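Local coordinates for protein Rho guanine nucleotide exchange factor 3 (Mus musculus, PDB 2Z0Q) that acts through its DH-PH domains as a guanine nucleotide exchange factor for the small GTPases RhoA and RhoB, at residues Glu26-Glu31 with Asp83-Asp88. Residues are numbered along the deposited sequence; the frame is centred on the assembly and turned at random.
Sequences ELSQGE and DVRKPD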
ATOM      1  N   GLU A  26      -2.428  24.737  -6.939  1.00 14.15           N
ATOM      2  CA  GLU A  26      -2.511  23.291  -7.061  1.00 15.21           C
ATOM      3  C   GLU A  26      -2.281  22.609  -5.719  1.00 15.13           C
ATOM      4  O   GLU A  26      -2.943  21.621  -5.390  1.00 14.39           O
ATOM      5  CB  GLU A  26      -1.491  22.787  -8.095  1.00 16.03           C
ATOM      6  CG  GLU A  26      -1.960  23.056  -9.573  1.00 15.21           C
ATOM      7  CD  GLU A  26      -0.822  23.110 -10.587  1.00 18.05           C
ATOM      8  OE1 GLU A  26       0.270  22.560 -10.312  1.00 20.22           O
ATOM      9  OE2 GLU A  26      -1.017  23.711 -11.674  1.00 15.65           O
ATOM     10  N   LEU A  27      -1.301  23.118  -4.966  1.00 14.62           N
ATOM     11  CA  LEU A  27      -1.031  22.570  -3.636  1.00 15.20           C
ATOM     12  C   LEU A  27      -2.302  22.592  -2.791  1.00 14.56           C
ATOM     13  O   LEU A  27      -2.690  21.593  -2.209  1.00 15.11           O
ATOM     14  CB  LEU A  27       0.028  23.412  -2.926  1.00 14.61           C
ATOM     15  CG  LEU A  27       0.276  22.974  -1.470  1.00 15.43           C
ATOM     16  CD1 LEU A  27       0.830  21.561  -1.483  1.00 17.66           C
ATOM     17  CD2 LEU A  27       1.321  23.930  -0.803  1.00 15.84           C
ATOM     18  N   SER A  28      -2.973  23.727  -2.733  1.00 15.43           N
ATOM     19  CA  SER A  28      -4.171  23.782  -1.895  1.00 17.37           C
ATOM     20  C   SER A  28      -5.306  22.942  -2.489  1.00 17.59           C
ATOM     21  O   SER A  28      -6.091  22.315  -1.747  1.00 16.50           O
ATOM     22  CB  SER A  28      -4.634  25.236  -1.683  1.00 18.26           C
ATOM     23  OG  SER A  28      -5.485  25.601  -2.740  1.00 29.72           O
ATOM     24  N   GLN A  29      -5.405  22.876  -3.812  1.00 14.77           N
ATOM     25  CA  GLN A  29      -6.482  22.055  -4.365  1.00 17.07           C
ATOM     26  C   GLN A  29      -6.290  20.593  -3.977  1.00 16.11           C
ATOM     27  O   GLN A  29      -7.268  19.855  -3.821  1.00 16.37           O
ATOM     28  CB  GLN A  29      -6.561  22.137  -5.898  1.00 17.16           C
ATOM     29  CG  GLN A  29      -6.988  23.511  -6.426  1.00 22.46           C
ATOM     30  CD  GLN A  29      -7.179  23.507  -7.947  1.00 25.68           C
ATOM     31  OE1 GLN A  29      -8.298  23.773  -8.474  1.00 25.48           O
ATOM     32  NE2 GLN A  29      -6.100  23.182  -8.665  1.00 24.44           N
ATOM     33  N   GLY A  30      -5.034  20.159  -3.837  1.00 14.90           N
ATOM     34  CA  GLY A  30      -4.801  18.769  -3.487  1.00 14.83           C
ATOM     35  C   GLY A  30      -5.217  18.467  -2.056  1.00 14.67           C
ATOM     36  O   GLY A  30      -5.608  17.331  -1.738  1.00 17.04           O
ATOM     37  N   GLU A  31      -5.082  19.469  -1.184  1.00 16.22           N
ATOM     38  CA  GLU A  31      -5.483  19.334   0.221  1.00 17.88           C
ATOM     39  C   GLU A  31      -7.024  19.186   0.203  1.00 19.81           C
ATOM     40  O   GLU A  31      -7.603  18.297   0.849  1.00 18.17           O
ATOM     41  CB  GLU A  31      -5.098  20.588   1.008  1.00 18.97           C
ATOM     42  CG  GLU A  31      -3.561  20.798   1.117  1.00 18.02           C
ATOM     43  CD  GLU A  31      -2.916  19.618   1.780  1.00 18.29           C
ATOM     44  OE1 GLU A  31      -3.421  19.207   2.837  1.00 18.04           O
ATOM     45  OE2 GLU A  31      -1.920  19.078   1.253  1.00 19.64           O
ATOM     46  N   ASP A  83      -6.239  31.514   3.910  1.00 27.12           N
ATOM     47  CA  ASP A  83      -6.160  32.757   4.665  1.00 27.98           C
ATOM     48  C   ASP A  83      -5.109  33.756   4.200  1.00 26.81           C
ATOM     49  O   ASP A  83      -5.297  34.960   4.319  1.00 24.79           O
ATOM     50  CB  ASP A  83      -5.906  32.422   6.134  1.00 32.57           C
ATOM     51  CG  ASP A  83      -5.631  33.645   6.956  1.00 37.15           C
ATOM     52  OD1 ASP A  83      -6.573  34.442   7.116  1.00 38.75           O
ATOM     53  OD2 ASP A  83      -4.479  33.809   7.423  1.00 40.57           O
ATOM     54  N   VAL A  84      -3.994  33.255   3.682  1.00 22.23           N
ATOM     55  CA  VAL A  84      -2.926  34.101   3.228  1.00 22.43           C
ATOM     56  C   VAL A  84      -3.121  34.683   1.829  1.00 20.85           C
ATOM     57  O   VAL A  84      -2.431  35.616   1.455  1.00 21.58           O
ATOM     58  CB  VAL A  84      -1.574  33.334   3.327  1.00 22.69           C
ATOM     59  CG1 VAL A  84      -1.508  32.219   2.292  1.00 23.00           C
ATOM     60  CG2 VAL A  84      -0.441  34.296   3.201  1.00 26.87           C
ATOM     61  N   ARG A  85      -4.075  34.154   1.061  1.00 21.30           N
ATOM     62  CA  ARG A  85      -4.306  34.689  -0.285  1.00 22.65           C
ATOM     63  C   ARG A  85      -4.726  36.149  -0.257  1.00 23.21           C
ATOM     64  O   ARG A  85      -5.457  36.571   0.638  1.00 25.34           O
ATOM     65  CB  ARG A  85      -5.412  33.922  -1.003  1.00 25.19           C
ATOM     66  CG  ARG A  85      -5.002  32.609  -1.560  1.00 27.83           C
ATOM     67  CD  ARG A  85      -6.192  31.867  -2.142  1.00 28.78           C
ATOM     68  NE  ARG A  85      -5.807  30.493  -2.463  1.00 31.12           N
ATOM     69  CZ  ARG A  85      -6.670  29.502  -2.666  1.00 32.04           C
ATOM     70  NH1 ARG A  85      -7.982  29.729  -2.591  1.00 34.24           N
ATOM     71  NH2 ARG A  85      -6.224  28.278  -2.919  1.00 33.00           N
ATOM     72  N   LYS A  86      -4.263  36.918  -1.229  1.00 22.17           N
ATOM     73  CA  LYS A  86      -4.633  38.332  -1.323  1.00 21.75           C
ATOM     74  C   LYS A  86      -6.060  38.336  -1.896  1.00 21.02           C
ATOM     75  O   LYS A  86      -6.567  37.293  -2.346  1.00 19.40           O
ATOM     76  CB  LYS A  86      -3.671  39.052  -2.281  1.00 22.56           C
ATOM     77  CG  LYS A  86      -2.205  39.130  -1.791  1.00 26.80           C
ATOM     78  CD  LYS A  86      -1.313  39.450  -2.980  1.00 32.53           C
ATOM     79  CE  LYS A  86      -0.235  40.485  -2.667  1.00 35.40           C
ATOM     80  NZ  LYS A  86       0.490  40.905  -3.910  1.00 36.72           N
ATOM     81  N   PRO A  87      -6.732  39.504  -1.849  1.00 22.04           N
ATOM     82  CA  PRO A  87      -8.097  39.680  -2.360  1.00 21.20           C
ATOM     83  C   PRO A  87      -8.231  39.239  -3.814  1.00 19.69           C
ATOM     84  O   PRO A  87      -9.323  38.851  -4.232  1.00 18.80           O
ATOM     85  CB  PRO A  87      -8.331  41.192  -2.218  1.00 21.73           C
ATOM     86  CG  PRO A  87      -7.589  41.519  -0.934  1.00 24.49           C
ATOM     87  CD  PRO A  87      -6.298  40.678  -1.060  1.00 22.58           C
ATOM     88  N   ASP A  88      -7.144  39.317  -4.586  1.00 18.21           N
ATOM     89  CA  ASP A  88      -7.221  38.910  -5.991  1.00 17.22           C
ATOM     90  C   ASP A  88      -6.969  37.412  -6.207  1.00 18.84           C
ATOM     91  O   ASP A  88      -6.877  36.982  -7.345  1.00 17.18           O
ATOM     92  CB  ASP A  88      -6.258  39.733  -6.877  1.00 17.34           C
ATOM     93  CG  ASP A  88      -4.791  39.424  -6.643  1.00 17.03           C
ATOM     94  OD1 ASP A  88      -4.476  38.545  -5.815  1.00 16.77           O
ATOM     95  OD2 ASP A  88      -3.949  40.087  -7.304  1.00 21.37           O
TER
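S28 and R85 are the only residues that touch between 26-31 and 83-88, and the pair illustrates how a long side chain can reach from the start of a loop to a neighbouring helix of the DH (RhoGEF) domain, an elongated, all-helical bundle. Residues 26-31 are part of the long helix 15-51; residues 83-88 cover the end of helix 67-84 and the loop that follows. The backbones stay well apart, with CA of S28 and CA of R85 separated by 11.0 Å, and the interface buries just 63 Å².

Reach comes from the arginine chain. Its CG is anti to the carbonyl carbon (chi1 -78°), and from CG to NE the chain runs extended, carrying the guanidinium across to helix 15-51.

Packing on other parts of the domain places both residues. S28 is buried and rests on L78 and L81 of helix 67-84, while R85 touches T91 in the loop beyond. Helix 155-172 covers another face of helix 15-51, where L27 meets L167 and I170.

The polar approach is made by a single guanidinium nitrogen. NH2 of R85 comes to 2.8 Å from OG of S28, which lies at the edge of the guanidinium, near its plane, and the same nitrogen is 3.6 Å from CB of S28. A chi1 of 87° turns the serine hydroxyl back along its own helix, where OG is hydrogen-bonded to O of F25. The short approach to R85 is not itself a hydrogen bond: the CZ-NH2-OG angle is about 165°, so OG sits almost on the extension of the CZ-NH2 bond, between the two N-H directions of NH2, and neither hydrogen points at it.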